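Local coordinates for multidrug resistance protein (Vibrio cholerae, PDB 1YC9), which probably forms the trimeric outer-membrane exit channel of a multidrug efflux system and could contribute to resistance to compounds such as puromycin and acriflavine, at residues N118-V123 with V276-A281; Y295-F298 with H302-D305. The protein carries 1 engineered substitution. One frame throughout, in Å; residues are numbered along the deposited sequence.

Contact 1. Residues N118-V123 with V276-A281; sequences NRAAVV and VGIAQA
At the membrane-side end of the long helical barrel that outer membrane factors build beneath their beta-barrel, the first turns of helix 117-183 meet the last turns of helix 260-281 through Ala120, Ala121 and Ile278. The two segments run in roughly opposite directions, and the closest backbone pair, Ala120 CA and Ile278 CA, is 6.3 Å apart, consistent with the small Ala120 facing Gly277 and Ile278 across the gap. The junction is apolar and slight: 119 Å² is buried, about half of it on Ile278, and no hydrogen bond crosses.

Ile278 supplies the reaching group. Its CG1 stands anti to the carbonyl carbon (chi1 -70°) and reaches across; with chi2 at 167°, CD1 is then carried along helix 117-183 to Ala121. The two carbons divide the work. CG1 of Ile278 lies 3.8 Å from CB of Ala120, a methyl that points toward helix 260-281. CD1 of Ile278 lies to one side of that methyl, against the backbone of the next residue, 3.7 Å from Ala121 CA, with Ala121 CB slightly farther from it at 4.0 Å. The tip thus packs on main chain as much as on side chain.

Ile278 also touches Lys117, one residue ahead of 118-123, while Ala120 packs on Gln274 of helix 260-281. The carboxylate of Asp113 accepts the backbone N-H groups of Asn118 and Arg119, and Asn118 ND2 bonds to Asp111 of strand 98-111. Away from this interface, Ala279 rests on Leu331 and Ala334 of helix 326-391, shortly before the chain enters strand 286-298.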
loop_
_atom_site.group_PDB
_atom_site.type_symbol
_atom_site.label_atom_id
_atom_site.label_comp_id
_atom_site.label_asym_id
_atom_site.label_seq_id
_atom_site.Cartn_x
_atom_site.Cartn_y
_atom_site.Cartn_z
ATOM N N ASN A 118 16.280 -29.612 10.368
ATOM C CA ASN A 118 16.226 -28.638 11.451
ATOM C C ASN A 118 17.365 -27.633 11.305
ATOM O O ASN A 118 17.201 -26.449 11.526
ATOM C CB ASN A 118 16.259 -29.332 12.816
ATOM C CG ASN A 118 15.057 -30.210 13.064
ATOM O OD1 ASN A 118 14.062 -30.099 12.357
ATOM N ND2 ASN A 118 15.114 -31.044 14.123
ATOM N N ARG A 119 18.531 -28.094 10.903
ATOM C CA ARG A 119 19.566 -27.165 10.590
ATOM C C ARG A 119 19.099 -26.172 9.518
ATOM O O ARG A 119 19.340 -24.984 9.617
ATOM C CB ARG A 119 20.795 -27.904 10.094
ATOM C CG ARG A 119 21.925 -26.942 9.841
ATOM C CD ARG A 119 23.227 -27.644 9.528
ATOM N NE ARG A 119 23.097 -28.351 8.267
ATOM C CZ ARG A 119 24.083 -29.017 7.684
ATOM N NH1 ARG A 119 25.279 -29.053 8.242
ATOM N NH2 ARG A 119 23.866 -29.641 6.536
ATOM N N ALA A 120 18.410 -26.656 8.458
ATOM C CA ALA A 120 17.970 -25.763 7.413
ATOM C C ALA A 120 16.992 -24.736 7.941
ATOM O O ALA A 120 16.962 -23.585 7.504
ATOM C CB ALA A 120 17.293 -26.596 6.234
ATOM N N ALA A 121 16.216 -25.141 8.919
ATOM C CA ALA A 121 15.252 -24.249 9.564
ATOM C C ALA A 121 15.983 -23.131 10.259
ATOM O O ALA A 121 15.605 -21.960 10.149
ATOM C CB ALA A 121 14.407 -24.998 10.523
ATOM N N VAL A 122 17.073 -23.477 10.931
ATOM C CA VAL A 122 17.830 -22.427 11.598
ATOM C C VAL A 122 18.557 -21.540 10.614
ATOM O O VAL A 122 18.537 -20.339 10.791
ATOM C CB VAL A 122 18.774 -23.000 12.662
ATOM C CG1 VAL A 122 19.600 -21.905 13.302
ATOM C CG2 VAL A 122 17.969 -23.751 13.630
ATOM N N VAL A 123 19.114 -22.091 9.545
ATOM C CA VAL A 123 19.698 -21.266 8.500
ATOM C C VAL A 123 18.715 -20.286 7.847
ATOM O O VAL A 123 19.042 -19.131 7.599
ATOM C CB VAL A 123 20.374 -22.102 7.415
ATOM C CG1 VAL A 123 20.884 -21.208 6.322
ATOM C CG2 VAL A 123 21.548 -22.883 8.042
ATOM N N VAL A 276 12.960 -24.940 0.884
ATOM C CA VAL A 276 12.801 -25.972 -0.121
ATOM C C VAL A 276 13.471 -27.217 0.424
ATOM O O VAL A 276 12.934 -28.329 0.317
ATOM C CB VAL A 276 13.361 -25.561 -1.522
ATOM C CG1 VAL A 276 13.406 -26.729 -2.464
ATOM C CG2 VAL A 276 12.569 -24.438 -2.103
ATOM N N GLY A 277 14.674 -27.051 1.009
ATOM C CA GLY A 277 15.319 -28.177 1.619
ATOM C C GLY A 277 14.521 -28.837 2.733
ATOM O O GLY A 277 14.522 -30.051 2.827
ATOM N N ILE A 278 13.916 -28.049 3.597
ATOM C CA ILE A 278 13.087 -28.557 4.655
ATOM C C ILE A 278 11.993 -29.422 4.038
ATOM O O ILE A 278 11.685 -30.507 4.550
ATOM C CB ILE A 278 12.450 -27.424 5.443
ATOM C CG1 ILE A 278 13.527 -26.651 6.295
ATOM C CG2 ILE A 278 11.367 -27.919 6.374
ATOM C CD1 ILE A 278 13.013 -25.357 6.839
ATOM N N ALA A 279 11.341 -28.894 3.001
ATOM C CA ALA A 279 10.192 -29.599 2.401
ATOM C C ALA A 279 10.629 -30.931 1.791
ATOM O O ALA A 279 9.930 -31.958 1.875
ATOM C CB ALA A 279 9.497 -28.744 1.333
ATOM N N GLN A 280 11.787 -30.918 1.169
ATOM C CA GLN A 280 12.372 -32.155 0.684
ATOM C C GLN A 280 12.663 -33.161 1.809
ATOM O O GLN A 280 12.385 -34.350 1.663
ATOM C CB GLN A 280 13.664 -31.880 -0.107
ATOM C CG GLN A 280 13.443 -31.242 -1.491
ATOM C CD GLN A 280 14.760 -30.737 -2.149
ATOM O OE1 GLN A 280 15.802 -30.647 -1.489
ATOM N NE2 GLN A 280 14.670 -30.341 -3.409
ATOM N N ALA A 281 13.205 -32.668 2.942
ATOM C CA ALA A 281 13.592 -33.522 4.030
ATOM C C ALA A 281 12.410 -34.137 4.764
ATOM O O ALA A 281 12.558 -35.155 5.420
ATOM C CB ALA A 281 14.464 -32.748 5.004
#

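Contact 2. Residues Y295-F298 with H302-D305; sequences YQAF and HLFD. With BOG (octyl beta-D-glucopyranoside), chain B.
Tyr295 packs its CB and ring against Leu303 and Phe304. Its CB sits 3.3 Å from Leu303 O and 3.7 Å from CD1 of Leu303, whose CG is anti to the backbone N (chi1 -175°), which brings CD1 back to the strand. Farther out, CD2 of Tyr295 remains near the same carbonyl, at 3.5 Å; Leu303 O is buried here and has no hydrogen-bond partner in the model. One ring face of Tyr295 then receives the edge of Phe304: Phe304 CD2 stands 3.5 Å above the plane of the Tyr295 ring, over its centre. With the planes at 86°, this is a T-shaped stack.

The element is a type I beta turn in the loop joining the antiparallel strands 286-298 and 309-322 of the beta-barrel, closed by Asp305 N to His302 O. His302 ND1 donates to Asp305 OD2 on its syn side at 2.6 Å, in a bond that is bent (149°) and tilted out of the carboxylate plane, fastening the turn's two ends through their side chains. Two residues along the strand from Tyr295, Ala297 CB rests 3.6 Å from Leu303 CA.

The outer part of the tyrosine meets an octyl glucoside detergent molecule: CE2 of Tyr295 approaches the sugar O5, and at the tip Tyr295 OH lies 3.5 Å from C2' of the octyl chain.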
loop_
_atom_site.group_PDB
_atom_site.type_symbol
_atom_site.label_atom_id
_atom_site.label_comp_id
_atom_site.label_asym_id
_atom_site.label_seq_id
_atom_site.Cartn_x
_atom_site.Cartn_y
_atom_site.Cartn_z
ATOM N N TYR A 295 8.799 -41.066 39.293
ATOM C CA TYR A 295 8.056 -41.884 40.179
ATOM C C TYR A 295 6.582 -41.984 39.676
ATOM O O TYR A 295 6.064 -41.025 39.125
ATOM C CB TYR A 295 7.908 -41.167 41.491
ATOM C CG TYR A 295 9.279 -40.774 42.092
ATOM C CD1 TYR A 295 9.806 -39.521 41.840
ATOM C CD2 TYR A 295 9.958 -41.649 42.894
ATOM C CE1 TYR A 295 11.006 -39.132 42.404
ATOM C CE2 TYR A 295 11.170 -41.258 43.497
ATOM C CZ TYR A 295 11.649 -40.010 43.237
ATOM O OH TYR A 295 12.819 -39.561 43.777
ATOM N N GLN A 296 6.058 -43.167 39.818
ATOM C CA GLN A 296 4.646 -43.486 39.510
ATOM C C GLN A 296 4.192 -44.442 40.580
ATOM O O GLN A 296 4.829 -45.450 40.889
ATOM C CB GLN A 296 4.543 -44.094 38.106
ATOM C CG GLN A 296 4.951 -43.182 36.990
ATOM C CD GLN A 296 5.072 -43.897 35.658
ATOM O OE1 GLN A 296 5.261 -45.104 35.625
ATOM N NE2 GLN A 296 4.896 -43.163 34.587
ATOM N N ALA A 297 2.989 -44.188 41.168
ATOM C CA ALA A 297 2.479 -45.037 42.180
ATOM C C ALA A 297 0.944 -45.074 42.273
ATOM O O ALA A 297 0.320 -44.071 42.006
ATOM C CB ALA A 297 3.076 -44.642 43.562
ATOM N N PHE A 298 0.471 -46.262 42.575
ATOM C CA PHE A 298 -0.879 -46.519 43.113
ATOM C C PHE A 298 -0.746 -46.110 44.563
ATOM O O PHE A 298 -0.000 -46.748 45.318
ATOM C CB PHE A 298 -1.146 -48.003 42.961
ATOM C CG PHE A 298 -2.469 -48.439 43.500
ATOM C CD1 PHE A 298 -3.562 -48.575 42.649
ATOM C CD2 PHE A 298 -2.614 -48.741 44.828
ATOM C CE1 PHE A 298 -4.766 -48.995 43.135
ATOM C CE2 PHE A 298 -3.885 -49.162 45.315
ATOM C CZ PHE A 298 -4.909 -49.287 44.448
ATOM N N HIS A 302 2.509 -43.422 48.479
ATOM C CA HIS A 302 3.552 -44.357 48.079
ATOM C C HIS A 302 4.419 -43.901 46.908
ATOM O O HIS A 302 5.208 -44.740 46.374
ATOM C CB HIS A 302 2.893 -45.690 47.748
ATOM C CG HIS A 302 2.301 -46.375 48.939
ATOM N ND1 HIS A 302 3.067 -46.980 49.913
ATOM C CD2 HIS A 302 1.003 -46.562 49.304
ATOM C CE1 HIS A 302 2.264 -47.492 50.837
ATOM N NE2 HIS A 302 1.007 -47.250 50.489
ATOM N N LEU A 303 4.287 -42.640 46.523
ATOM C CA LEU A 303 4.888 -42.107 45.298
ATOM C C LEU A 303 6.406 -42.340 45.282
ATOM O O LEU A 303 6.984 -42.739 44.272
ATOM C CB LEU A 303 4.600 -40.636 45.156
ATOM C CG LEU A 303 5.065 -39.984 43.879
ATOM C CD1 LEU A 303 4.432 -40.681 42.641
ATOM C CD2 LEU A 303 4.765 -38.505 43.926
ATOM N N PHE A 304 7.001 -42.188 46.466
ATOM C CA PHE A 304 8.438 -42.288 46.606
ATOM C C PHE A 304 9.014 -43.596 47.130
ATOM O O PHE A 304 10.258 -43.678 47.280
ATOM C CB PHE A 304 8.937 -41.108 47.441
ATOM C CG PHE A 304 8.540 -39.787 46.912
ATOM C CD1 PHE A 304 7.741 -38.940 47.676
ATOM C CD2 PHE A 304 8.950 -39.344 45.677
ATOM C CE1 PHE A 304 7.347 -37.684 47.192
ATOM C CE2 PHE A 304 8.564 -38.078 45.187
ATOM C CZ PHE A 304 7.785 -37.239 45.947
ATOM N N ASP A 305 8.179 -44.602 47.327
ATOM C CA ASP A 305 8.540 -45.912 47.824
ATOM C C ASP A 305 9.581 -46.533 46.926
ATOM O O ASP A 305 9.539 -46.402 45.687
ATOM C CB ASP A 305 7.388 -46.928 47.816
ATOM C CG ASP A 305 6.345 -46.667 48.922
ATOM O OD1 ASP A 305 6.415 -45.628 49.585
ATOM O OD2 ASP A 305 5.462 -47.463 49.179
HETATM C C1 BOG B . 14.862 -42.958 42.897
HETATM O O1 BOG B . 14.996 -42.099 41.842
HETATM C C2 BOG B . 16.214 -43.417 43.525
HETATM O O2 BOG B . 17.332 -43.390 42.605
HETATM C C3 BOG B . 16.001 -44.628 44.368
HETATM O O3 BOG B . 17.135 -45.049 45.070
HETATM C C4 BOG B . 14.653 -45.201 44.753
HETATM O O4 BOG B . 14.517 -46.583 45.033
HETATM C C5 BOG B . 13.483 -44.692 43.900
HETATM O O5 BOG B . 13.632 -43.640 43.057
HETATM C C6 BOG B . 12.051 -44.944 44.403
HETATM O O6 BOG B . 12.072 -44.110 45.615
HETATM C "C1'" BOG B . 13.947 -41.790 40.928
HETATM C "C2'" BOG B . 13.994 -40.355 40.544
HETATM C "C3'" BOG B . 15.385 -39.848 40.162
HETATM C "C4'" BOG B . 15.342 -38.439 39.629
HETATM C "C5'" BOG B . 16.720 -37.975 39.242
HETATM C "C6'" BOG B . 16.722 -36.692 38.405
HETATM C "C7'" BOG B . 16.748 -35.420 39.230
HETATM C "C8'" BOG B . 17.017 -34.214 38.333
#

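Overall arrangement
Contact 1 and contact 2 lie at different levels of one elongated subunit, their centres 43 Å apart and their nearest atoms about 26 Å. They follow each other in the chain: helix 260-281 ends at contact 1, and strand 286-298 next leads to contact 2. The first is partly buried and joins helices distant in sequence; the second is a surface contact within a strand-loop unit. In extent they bury 119 and 313 Å². In chemistry, contact 1 is purely aliphatic, whereas contact 2 adds an edge-to-face aromatic pair, a turn and bound detergent. Another subunit reaches contact 2, where Ser86 of that subunit bonds to Gln296 O, whereas none touches the segments of contact 1.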